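Local coordinates for TbiB1 (Thermobaculum terrenum, PDB 5V1V), which binds the TbiA(alpha) leader of a lasso-peptide precursor and, as a PqqD-type recognition domain, probably presents it for processing, at residues S12-D16 / D17-L21; W40-E44 / E45-P49; V53-I56 / C57-S61; R64-V67 / E68-R72; R72-L75 / R76-N80. All blocks are in the same frame, centred on the assembly; numbering follows the deposited sequence.

Contact 1 of 5, residues S12-D16 / D17-L21; sequences SAHID and DEVVL. With ZN (zinc ion), chain E.
The H14 imidazole carries V19 CG1 over one face, 4.0 Å from the ring centroid and only 6° off the ring normal, a CH-pi contact between cross-strand neighbours. The second methyl, V19 CG2, comes to 3.5 Å from H14 ND1 and CE1. In the plane of the ring, at its edge, sits a water that accepts from H14 ND1 at 2.8 Å and donates to E18 O at 2.7 Å. E18 O is held twice, by this water and by I15 N. With the ND1 proton turned to the water, NE2 is left to coordinate a zinc ion at 1.9 Å. A chi1 of -70° sets H14 CG anti to the carbonyl carbon, beside the backbone N, which swings the imidazole alongside V19, the two side chains pointing the same way.

The backbone is a beta hairpin closed by a two-residue turn at D16-D17, where D17 has positive phi. A13 and V20 form a hydrogen-bonded antiparallel pair, A13 N to V20 O being 2.8 Å; I15 and E18 form the next, flanking the turn. H14-V19 and S12-L21 are non-hydrogen-bonded pairs, their side chains on one face of the sheet, while A13, I15, E18 and V20 occupy the other. There I15 CD1 meets V20 CG2 at 4.3 Å.

The face bearing H14 and S12 looks onto helix 34-44: E44 is the second protein ligand of the zinc, and S12 OG hydrogen-bonds W40 NE1. V19 packs on S37 and L21 on W40, and strand 28-32 continues the sheet beyond strand 18-23.

Contact 2 of 5, residues W40-E44 / E45-P49; sequences WSLLE and EGKRP. With ZN (zinc ion), chain E.
L42 and K47 meet across a Schellman motif that ends helix 34-44. K47 N bonds back to L42 O at 3.1 Å and G46 N to L43 O at 2.9 Å. G46 makes the reversal with positive phi (78°), a conformation that suits glycine. E45 N reaches S41 O, with a weak second bond to L42 O.

The side chains wrap round this turn. K47 CB and CG lie against L42 O, both at 3.3 Å, with CG placed beside the backbone N by a chi1 of -59°; the bend at chi2 (-70°) then takes the rest of the chain, amine included, away from the helix. K47 CG also touches L42 CD2 at 3.9 Å, the apolar contact commonly seen between these two positions of a Schellman motif. The E45 chain, extended beyond CG, runs back along the helix: its CG passes S41 O, and its OE1 stops 3.8 Å from L42 CD2. L42 is therefore flanked by the aliphatic part of K47 and the carboxylate of E45, and it also packs on I52 and A55 of helix 49-59. L43 turns inward to I6, L75 and L78. R48 then takes the N-cap position of helix 49-59, its backbone N bonded to E51 OE2.

E44, on the last helical turn, extends beyond CG toward the hairpin. Its OE2 makes a weak hydrogen bond with S12 OG, and E44 OE1 lies 1.9 Å from the zinc ion that H14 also binds.

Contact 3 of 5, residues V53-I56 / C57-S61; sequences VDAI and CAEYS. With ZN (zinc ion), chain F.
I56 lies obliquely across Y60 one turn on, its CG2 3.8 Å from Y60 CD2 and its CD1 equally far from Y60 CE2, so both branches of the isoleucine meet the CD2-CE2 bond of the ring. I56 O sits at the edge of that ring, in its plane, and also receives weak bonds from Y60 N and E59 N as the chain leaves the helix at Y60. C57 lays its sulfur beside the preceding turn, SG 4.2 Å from V53 CG1, while C57 N keeps a regular helical bond to V53 O at 2.9 Å.

The E59 chain, extended beyond CG, passes A55 O, its CG at 3.2 Å, and the carboxylate continues to a salt bridge with R38 of helix 34-44. At the other end D54 points outward and binds a zinc ion through OD2 at 2.0 Å, together with E50 one turn earlier and a water. Its second oxygen, OD1, takes a salt bridge from R64, which probably steadies the carboxylate for the metal.

Farther out, V53 packs on L71, I56 on V67 of helix 64-80, and Y60 on V35 and R38. Y60 also pairs in parallel with a strand of the bound peptide, and an aromatic side chain of the peptide packs on I56. Such a helix end, leading into a short segment that pairs in parallel with the bound peptide, is consistent with a leader-recognition cleft of the PqqD fold.

Contact 4 of 5, residues R64-V67 / E68-R72; sequences RPTV and ERDLR
R64 and E68 are joined through a water on the first turns of helix 64-80, part of the helical core of this PqqD-type domain. The water accepts from R64 NH2 at 2.7 Å, in the plane of the guanidinium, and donates to E68 OE2 at 2.9 Å. The direct salt bridge, R64 NE to E68 OE2, is long at 4.0 Å, the two planes being turned 62° apart. R64 is extended from CG to NE, with CG trans to the backbone N (chi1 -177°), and this carries its guanidinium over to helix 49-59, where D54 and E50 complete its salt bridges. E68 reaches the same guanidinium through the water and the long salt bridge, D54 and E50 directly.

Along the backbone, E68 N, R69 N, D70 N and L71 N bond to the carbonyls four residues earlier. R69 folds back at chi3 (-58°) so that P65 O lies 3.6 Å above the centre of its guanidinium plane, and NH1 touches P65 CB at 3.7 Å. V67 packs on V62 of the preceding loop.

T66 and D70 run side by side toward the bound peptide. T66 OG1 hydrogen-bonds D63 just before the helix, leaving its methyl to face D70, whose OD2 accepts hydrogen bonds from the peptide. In this pair T66 CG2 comes to 3.6 Å from D70 OD2.

Contact 5 of 5, residues R72-L75 / R76-N80; sequences RDFL and RALAN
R76 N donates to R72 O at 3.0 Å, and the same carbonyl is passed closely by R76 CG, 3.1 Å away, as the arginine chain turns back along the helix. R72 and R76 lie alongside each other through their aliphatic parts, R72 CG to R76 CD being 4.1 Å. Their guanidinium groups, like-charged and turned 46° apart, share one partner: D89 near the C-terminus, whose carboxylate forms a salt bridge with R76 NH1 and whose carbonyl accepts from R72 NH1. D73 comes near R76 but not into contact with its charged end.

The other backbone acceptors are filled in helical order. A77 N bonds D73 O, L78 N bonds F74 O at 2.9 Å, and A79 N bonds L75 O.

On the buried side F74 and L78 cross. A chi1 of -177° brings the F74 ring along the helix to L78, whose CG lies over one face, off centre, while L78 CD1 touches F74 CE2 at 3.7 Å. L75 CD2 reaches L78 CD1 at 4.3 Å, and both leucines also pack on L84. F74, A77 and L78 meet apolar side chains of the bound peptide, so this amphipathic turn forms part of the peptide-binding surface.

In the fold
Contact 1 is a surface hairpin, its chemistry that of strand pairing and a zinc ligand; contact 2 closes the helix facing it, and the two share that zinc and the S12-W40 hydrogen bond. Contacts 2, 3, 4 and 5 are partly buried. Contact 2 touches contact 3 through L42 and A55, and contact 5 through L43 against L75 and L78 and W40 against L78, which is apolar core. Contacts 3 and 4 are tied by the D54-R64 salt bridge beside a second zinc. Contacts 4 and 5 share helix 64-80 and R72: a water bridge and salt bridges mark its start, leucine and phenylalanine packing farther along. Contacts 3, 4 and 5 reach the bound peptide.

Contact 1 of 5, residues S12-D16 / D17-L21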
# COMPACT_ATOMS: atom_id res chain seq x y z
N SER A 12 -6.22 -7.43 6.71
CA SER A 12 -5.74 -7.69 5.34
C SER A 12 -6.03 -9.13 4.95
O SER A 12 -5.72 -10.06 5.70
CB SER A 12 -4.24 -7.44 5.23
OG SER A 12 -3.89 -6.14 5.62
N ALA A 13 -6.63 -9.30 3.78
CA ALA A 13 -6.99 -10.62 3.26
C ALA A 13 -6.33 -10.80 1.89
O ALA A 13 -6.78 -10.23 0.91
CB ALA A 13 -8.50 -10.73 3.14
N HIS A 14 -5.27 -11.60 1.83
CA HIS A 14 -4.59 -11.84 0.57
C HIS A 14 -5.29 -12.90 -0.25
O HIS A 14 -5.71 -13.93 0.26
CB HIS A 14 -3.15 -12.30 0.80
CG HIS A 14 -2.25 -11.24 1.33
ND1 HIS A 14 -1.48 -10.45 0.52
CD2 HIS A 14 -2.00 -10.86 2.60
CE1 HIS A 14 -0.78 -9.61 1.26
NE2 HIS A 14 -1.08 -9.84 2.53
N ILE A 15 -5.41 -12.62 -1.54
CA ILE A 15 -5.98 -13.56 -2.50
C ILE A 15 -5.12 -13.47 -3.76
O ILE A 15 -5.19 -12.48 -4.48
CB ILE A 15 -7.47 -13.26 -2.76
CG1 ILE A 15 -8.28 -13.41 -1.46
CG2 ILE A 15 -8.04 -14.20 -3.83
CD1 ILE A 15 -9.60 -12.68 -1.44
N ASP A 16 -4.30 -14.51 -3.97
CA ASP A 16 -3.31 -14.58 -5.06
C ASP A 16 -3.20 -13.34 -5.95
O ASP A 16 -4.07 -13.09 -6.79
CB ASP A 16 -3.54 -15.85 -5.90
CG ASP A 16 -2.37 -16.18 -6.82
OD1 ASP A 16 -1.22 -15.79 -6.52
OD2 ASP A 16 -2.61 -16.85 -7.85
N ASP A 17 -2.11 -12.59 -5.76
CA ASP A 17 -1.80 -11.33 -6.49
C ASP A 17 -2.33 -10.10 -5.75
O ASP A 17 -1.66 -9.07 -5.67
CB ASP A 17 -2.31 -11.36 -7.95
CG ASP A 17 -1.94 -10.10 -8.75
OD1 ASP A 17 -0.87 -9.51 -8.50
OD2 ASP A 17 -2.73 -9.71 -9.64
N GLU A 18 -3.52 -10.24 -5.18
CA GLU A 18 -4.26 -9.11 -4.65
C GLU A 18 -4.37 -9.14 -3.12
O GLU A 18 -4.08 -10.14 -2.48
CB GLU A 18 -5.66 -9.05 -5.27
CG GLU A 18 -5.67 -8.79 -6.77
CD GLU A 18 -7.07 -8.84 -7.37
OE1 GLU A 18 -7.91 -9.64 -6.91
OE2 GLU A 18 -7.34 -8.06 -8.32
N VAL A 19 -4.78 -8.01 -2.56
CA VAL A 19 -5.12 -7.91 -1.14
C VAL A 19 -6.41 -7.14 -1.01
O VAL A 19 -6.58 -6.09 -1.63
CB VAL A 19 -4.06 -7.15 -0.31
CG1 VAL A 19 -4.23 -7.50 1.17
CG2 VAL A 19 -2.65 -7.44 -0.76
N VAL A 20 -7.32 -7.66 -0.20
CA VAL A 20 -8.51 -6.92 0.19
C VAL A 20 -8.24 -6.35 1.58
O VAL A 20 -7.80 -7.08 2.49
CB VAL A 20 -9.75 -7.82 0.19
CG1 VAL A 20 -10.98 -7.04 0.62
CG2 VAL A 20 -9.96 -8.41 -1.21
N LEU A 21 -8.48 -5.05 1.75
CA LEU A 21 -8.31 -4.39 3.05
C LEU A 21 -9.66 -4.02 3.62
O LEU A 21 -10.49 -3.44 2.91
CB LEU A 21 -7.48 -3.11 2.91
CG LEU A 21 -6.17 -3.22 2.14
CD1 LEU A 21 -5.47 -1.88 2.04
CD2 LEU A 21 -5.27 -4.24 2.81
ZN ZN E . 0.12 -9.56 4.04
O HOH W 1 -1.37 -10.49 -2.24
O HOH W 2 1.88 -10.27 3.63

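Contact 2 of 5, residues W40-E44 / E45-P49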
# COMPACT_ATOMS: atom_id res chain seq x y z
N TRP A 40 2.06 -2.95 0.14
CA TRP A 40 1.34 -3.25 1.36
C TRP A 40 2.04 -4.35 2.16
O TRP A 40 2.22 -4.24 3.38
CB TRP A 40 -0.09 -3.64 1.04
CG TRP A 40 -0.92 -3.82 2.27
CD1 TRP A 40 -1.22 -5.00 2.89
CD2 TRP A 40 -1.52 -2.78 3.07
NE1 TRP A 40 -1.98 -4.77 4.01
CE2 TRP A 40 -2.19 -3.42 4.14
CE3 TRP A 40 -1.59 -1.39 2.97
CZ2 TRP A 40 -2.90 -2.71 5.11
CZ3 TRP A 40 -2.30 -0.68 3.95
CH2 TRP A 40 -2.95 -1.35 5.00
N SER A 41 2.48 -5.40 1.47
CA SER A 41 3.18 -6.49 2.13
C SER A 41 4.46 -6.02 2.83
O SER A 41 4.78 -6.46 3.94
CB SER A 41 3.49 -7.61 1.15
OG SER A 41 2.30 -8.21 0.69
N LEU A 42 5.18 -5.09 2.20
CA LEU A 42 6.38 -4.51 2.79
C LEU A 42 6.04 -3.64 4.00
O LEU A 42 6.75 -3.66 5.01
CB LEU A 42 7.17 -3.73 1.74
CG LEU A 42 7.81 -4.58 0.64
CD1 LEU A 42 8.04 -3.78 -0.63
CD2 LEU A 42 9.10 -5.23 1.12
N LEU A 43 4.95 -2.86 3.91
CA LEU A 43 4.47 -2.10 5.07
C LEU A 43 4.11 -3.03 6.23
O LEU A 43 4.39 -2.73 7.39
CB LEU A 43 3.27 -1.23 4.70
CG LEU A 43 3.56 -0.02 3.80
CD1 LEU A 43 2.25 0.52 3.28
CD2 LEU A 43 4.36 1.06 4.52
N GLU A 44 3.48 -4.16 5.92
CA GLU A 44 3.14 -5.15 6.94
C GLU A 44 4.37 -5.64 7.70
O GLU A 44 4.28 -5.95 8.90
CB GLU A 44 2.39 -6.33 6.32
CG GLU A 44 0.98 -5.98 5.88
CD GLU A 44 0.25 -7.13 5.24
OE1 GLU A 44 0.79 -7.75 4.31
OE2 GLU A 44 -0.90 -7.40 5.65
N GLU A 45 5.51 -5.68 7.01
CA GLU A 45 6.79 -6.10 7.59
C GLU A 45 7.51 -4.97 8.34
O GLU A 45 8.59 -5.17 8.90
CB GLU A 45 7.72 -6.66 6.50
CG GLU A 45 7.24 -7.95 5.86
CD GLU A 45 7.87 -8.20 4.51
OE1 GLU A 45 8.81 -7.48 4.13
OE2 GLU A 45 7.42 -9.13 3.81
N GLY A 46 6.92 -3.77 8.32
CA GLY A 46 7.53 -2.62 8.98
C GLY A 46 8.67 -2.00 8.19
O GLY A 46 9.52 -1.31 8.76
N LYS A 47 8.69 -2.23 6.88
CA LYS A 47 9.72 -1.64 6.03
C LYS A 47 9.51 -0.13 5.90
O LYS A 47 8.38 0.32 5.74
CB LYS A 47 9.74 -2.30 4.64
CG LYS A 47 10.00 -3.80 4.63
CD LYS A 47 11.42 -4.17 5.02
CE LYS A 47 11.57 -5.68 5.06
NZ LYS A 47 12.69 -6.10 5.96
N ARG A 48 10.59 0.64 6.00
CA ARG A 48 10.53 2.10 5.88
C ARG A 48 10.43 2.52 4.42
O ARG A 48 10.79 1.73 3.54
CB ARG A 48 11.79 2.72 6.49
CG ARG A 48 11.99 2.36 7.95
CD ARG A 48 13.37 2.75 8.45
NE ARG A 48 13.57 4.20 8.50
CZ ARG A 48 13.10 5.00 9.45
NH1 ARG A 48 12.38 4.51 10.46
NH2 ARG A 48 13.34 6.30 9.40
N PRO A 49 9.96 3.75 4.14
CA PRO A 49 9.89 4.20 2.75
C PRO A 49 11.15 3.95 1.92
O PRO A 49 11.01 3.46 0.81
CB PRO A 49 9.56 5.69 2.88
CG PRO A 49 8.70 5.74 4.09
CD PRO A 49 9.28 4.71 5.04
ZN ZN E . 0.12 -9.56 4.04
O HOH W 2 1.88 -10.27 3.63

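Contact 3 of 5, residues V53-I56 / C57-S61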
# COMPACT_ATOMS: atom_id res chain seq x y z
N VAL A 53 11.20 1.69 -1.48
CA VAL A 53 11.74 2.17 -2.75
C VAL A 53 12.79 1.18 -3.27
O VAL A 53 12.75 0.77 -4.43
CB VAL A 53 12.33 3.60 -2.63
CG1 VAL A 53 13.07 3.98 -3.90
CG2 VAL A 53 11.23 4.61 -2.32
N ASP A 54 13.72 0.79 -2.41
CA ASP A 54 14.80 -0.09 -2.83
C ASP A 54 14.27 -1.45 -3.27
O ASP A 54 14.74 -2.00 -4.25
CB ASP A 54 15.85 -0.22 -1.73
CG ASP A 54 16.62 1.06 -1.52
OD1 ASP A 54 16.43 2.02 -2.30
OD2 ASP A 54 17.43 1.11 -0.57
N ALA A 55 13.27 -1.97 -2.56
CA ALA A 55 12.68 -3.26 -2.91
C ALA A 55 11.98 -3.22 -4.26
O ALA A 55 12.19 -4.10 -5.10
CB ALA A 55 11.72 -3.73 -1.82
N ILE A 56 11.18 -2.18 -4.49
CA ILE A 56 10.48 -2.04 -5.76
C ILE A 56 11.48 -1.86 -6.91
O ILE A 56 11.31 -2.44 -7.97
CB ILE A 56 9.41 -0.92 -5.72
CG1 ILE A 56 8.35 -1.21 -4.64
CG2 ILE A 56 8.75 -0.75 -7.08
CD1 ILE A 56 7.66 -2.57 -4.76
N CYS A 57 12.54 -1.09 -6.68
CA CYS A 57 13.60 -0.92 -7.69
C CYS A 57 14.34 -2.21 -8.01
O CYS A 57 14.83 -2.38 -9.14
CB CYS A 57 14.61 0.13 -7.25
SG CYS A 57 13.98 1.80 -7.42
N ALA A 58 14.45 -3.10 -7.03
CA ALA A 58 15.13 -4.38 -7.22
C ALA A 58 14.23 -5.39 -7.94
O ALA A 58 14.72 -6.24 -8.68
CB ALA A 58 15.58 -4.93 -5.88
N GLU A 59 12.92 -5.27 -7.73
CA GLU A 59 11.96 -6.29 -8.16
C GLU A 59 11.24 -5.98 -9.47
O GLU A 59 10.63 -6.86 -10.08
CB GLU A 59 10.94 -6.53 -7.05
CG GLU A 59 11.55 -7.18 -5.82
CD GLU A 59 10.59 -7.26 -4.64
OE1 GLU A 59 9.36 -7.13 -4.84
OE2 GLU A 59 11.08 -7.48 -3.51
N TYR A 60 11.31 -4.72 -9.90
CA TYR A 60 10.55 -4.24 -11.05
C TYR A 60 11.41 -3.47 -12.04
O TYR A 60 12.39 -2.83 -11.65
CB TYR A 60 9.39 -3.36 -10.58
CG TYR A 60 8.33 -4.12 -9.83
CD1 TYR A 60 7.25 -4.69 -10.50
CD2 TYR A 60 8.41 -4.27 -8.44
CE1 TYR A 60 6.28 -5.40 -9.81
CE2 TYR A 60 7.43 -4.97 -7.75
CZ TYR A 60 6.37 -5.54 -8.44
OH TYR A 60 5.40 -6.25 -7.77
N SER A 61 11.03 -3.54 -13.31
CA SER A 61 11.71 -2.82 -14.38
C SER A 61 11.23 -1.37 -14.36
O SER A 61 10.34 -0.99 -15.14
CB SER A 61 11.43 -3.46 -15.73
OG SER A 61 12.03 -2.72 -16.77
ZN ZN F . 18.47 2.75 -0.31
O HOH W 3 19.28 2.98 -2.18

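Contact 4 of 5, residues R64-V67 / E68-R72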
# COMPACT_ATOMS: atom_id res chain seq x y z
N ARG A 64 14.16 4.64 -10.24
CA ARG A 64 13.95 5.14 -8.89
C ARG A 64 13.05 6.39 -8.79
O ARG A 64 12.17 6.43 -7.93
CB ARG A 64 15.29 5.36 -8.17
CG ARG A 64 15.18 5.81 -6.73
CD ARG A 64 16.56 6.01 -6.11
NE ARG A 64 16.47 6.07 -4.66
CZ ARG A 64 16.55 5.00 -3.86
NH1 ARG A 64 16.73 3.78 -4.36
NH2 ARG A 64 16.45 5.16 -2.55
N PRO A 65 13.24 7.40 -9.68
CA PRO A 65 12.35 8.58 -9.59
C PRO A 65 10.86 8.25 -9.72
O PRO A 65 10.04 8.83 -9.01
CB PRO A 65 12.83 9.46 -10.75
CG PRO A 65 14.28 9.13 -10.86
CD PRO A 65 14.35 7.65 -10.62
N THR A 66 10.53 7.31 -10.61
CA THR A 66 9.14 6.92 -10.81
C THR A 66 8.62 6.24 -9.55
O THR A 66 7.51 6.52 -9.10
CB THR A 66 9.00 5.98 -12.02
OG1 THR A 66 9.29 6.71 -13.21
CG2 THR A 66 7.59 5.42 -12.13
N VAL A 67 9.44 5.35 -8.98
CA VAL A 67 9.03 4.65 -7.76
C VAL A 67 8.79 5.65 -6.62
O VAL A 67 7.80 5.56 -5.91
CB VAL A 67 10.06 3.60 -7.31
CG1 VAL A 67 9.64 2.96 -6.00
CG2 VAL A 67 10.23 2.54 -8.38
N GLU A 68 9.70 6.62 -6.46
CA GLU A 68 9.56 7.62 -5.40
C GLU A 68 8.29 8.45 -5.55
O GLU A 68 7.54 8.62 -4.59
CB GLU A 68 10.78 8.55 -5.37
CG GLU A 68 12.07 7.89 -4.89
CD GLU A 68 13.27 8.83 -5.03
OE1 GLU A 68 13.51 9.34 -6.14
OE2 GLU A 68 13.96 9.05 -4.01
N ARG A 69 8.04 8.94 -6.76
CA ARG A 69 6.85 9.75 -7.03
C ARG A 69 5.58 8.94 -6.79
O ARG A 69 4.64 9.41 -6.14
CB ARG A 69 6.89 10.29 -8.46
CG ARG A 69 7.92 11.38 -8.70
CD ARG A 69 7.81 11.96 -10.11
NE ARG A 69 7.98 10.93 -11.14
CZ ARG A 69 9.04 10.82 -11.94
NH1 ARG A 69 10.05 11.68 -11.88
NH2 ARG A 69 9.07 9.83 -12.83
N ASP A 70 5.55 7.71 -7.31
CA ASP A 70 4.37 6.88 -7.18
C ASP A 70 4.13 6.44 -5.74
O ASP A 70 2.98 6.39 -5.29
CB ASP A 70 4.47 5.64 -8.07
CG ASP A 70 4.33 5.96 -9.55
OD1 ASP A 70 4.05 7.13 -9.91
OD2 ASP A 70 4.49 5.03 -10.36
N LEU A 71 5.21 6.12 -5.03
CA LEU A 71 5.09 5.69 -3.65
C LEU A 71 4.54 6.81 -2.79
O LEU A 71 3.66 6.57 -1.97
CB LEU A 71 6.42 5.18 -3.08
CG LEU A 71 6.38 4.68 -1.63
CD1 LEU A 71 5.48 3.46 -1.51
CD2 LEU A 71 7.79 4.39 -1.13
N ARG A 72 5.03 8.03 -2.97
CA ARG A 72 4.51 9.15 -2.19
C ARG A 72 2.99 9.28 -2.34
O ARG A 72 2.27 9.40 -1.35
CB ARG A 72 5.19 10.46 -2.59
CG ARG A 72 4.73 11.63 -1.72
CD ARG A 72 5.18 13.01 -2.21
NE ARG A 72 6.60 13.08 -2.54
CZ ARG A 72 7.59 13.31 -1.68
NH1 ARG A 72 7.33 13.48 -0.38
NH2 ARG A 72 8.84 13.36 -2.11
O HOH W 4 15.71 7.69 -2.12

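Contact 5 of 5, residues R72-L75 / R76-N80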
# COMPACT_ATOMS: atom_id res chain seq x y z
N ARG A 72 5.03 8.03 -2.97
CA ARG A 72 4.51 9.15 -2.19
C ARG A 72 2.99 9.28 -2.34
O ARG A 72 2.27 9.40 -1.35
CB ARG A 72 5.19 10.46 -2.59
CG ARG A 72 4.73 11.63 -1.72
CD ARG A 72 5.18 13.01 -2.21
NE ARG A 72 6.60 13.08 -2.54
CZ ARG A 72 7.59 13.31 -1.68
NH1 ARG A 72 7.33 13.48 -0.38
NH2 ARG A 72 8.84 13.36 -2.11
N ASP A 73 2.51 9.25 -3.58
CA ASP A 73 1.07 9.37 -3.82
C ASP A 73 0.28 8.20 -3.25
O ASP A 73 -0.81 8.39 -2.71
CB ASP A 73 0.77 9.51 -5.33
CG ASP A 73 1.08 10.90 -5.87
OD1 ASP A 73 1.06 11.89 -5.11
OD2 ASP A 73 1.32 11.01 -7.10
N PHE A 74 0.83 7.00 -3.36
CA PHE A 74 0.16 5.81 -2.85
C PHE A 74 0.07 5.85 -1.33
O PHE A 74 -1.00 5.60 -0.75
CB PHE A 74 0.90 4.57 -3.33
CG PHE A 74 0.26 3.28 -2.92
CD1 PHE A 74 -0.98 2.89 -3.45
CD2 PHE A 74 0.90 2.44 -2.03
CE1 PHE A 74 -1.55 1.68 -3.07
CE2 PHE A 74 0.34 1.23 -1.67
CZ PHE A 74 -0.89 0.85 -2.18
N LEU A 75 1.18 6.17 -0.67
CA LEU A 75 1.16 6.28 0.79
C LEU A 75 0.20 7.38 1.25
O LEU A 75 -0.52 7.21 2.23
CB LEU A 75 2.56 6.54 1.35
CG LEU A 75 3.60 5.44 1.11
CD1 LEU A 75 4.91 5.86 1.78
CD2 LEU A 75 3.13 4.10 1.65
N ARG A 76 0.16 8.50 0.53
CA ARG A 76 -0.79 9.56 0.85
C ARG A 76 -2.23 9.08 0.71
O ARG A 76 -3.08 9.43 1.52
CB ARG A 76 -0.57 10.76 -0.05
CG ARG A 76 0.69 11.55 0.25
CD ARG A 76 0.90 12.68 -0.75
NE ARG A 76 -0.26 13.57 -0.83
CZ ARG A 76 -0.57 14.49 0.08
NH1 ARG A 76 0.20 14.67 1.15
NH2 ARG A 76 -1.66 15.24 -0.09
N ALA A 77 -2.50 8.24 -0.30
CA ALA A 77 -3.85 7.72 -0.50
C ALA A 77 -4.22 6.80 0.65
O ALA A 77 -5.34 6.86 1.16
CB ALA A 77 -3.98 7.02 -1.84
N LEU A 78 -3.29 5.96 1.07
CA LEU A 78 -3.53 5.09 2.22
C LEU A 78 -3.78 5.92 3.48
O LEU A 78 -4.70 5.62 4.25
CB LEU A 78 -2.36 4.13 2.45
CG LEU A 78 -2.03 3.14 1.33
CD1 LEU A 78 -0.78 2.36 1.71
CD2 LEU A 78 -3.20 2.19 1.06
N ALA A 79 -2.98 6.95 3.69
CA ALA A 79 -3.13 7.80 4.88
C ALA A 79 -4.48 8.52 4.89
O ALA A 79 -5.14 8.63 5.93
CB ALA A 79 -1.98 8.78 4.95
N ASN A 80 -4.91 8.97 3.72
CA ASN A 80 -6.17 9.69 3.58
C ASN A 80 -7.37 8.83 3.96
O ASN A 80 -8.40 9.34 4.41
CB ASN A 80 -6.32 10.22 2.16
CG ASN A 80 -7.66 10.89 1.92
OD1 ASN A 80 -7.96 11.92 2.51
ND2 ASN A 80 -8.49 10.26 1.09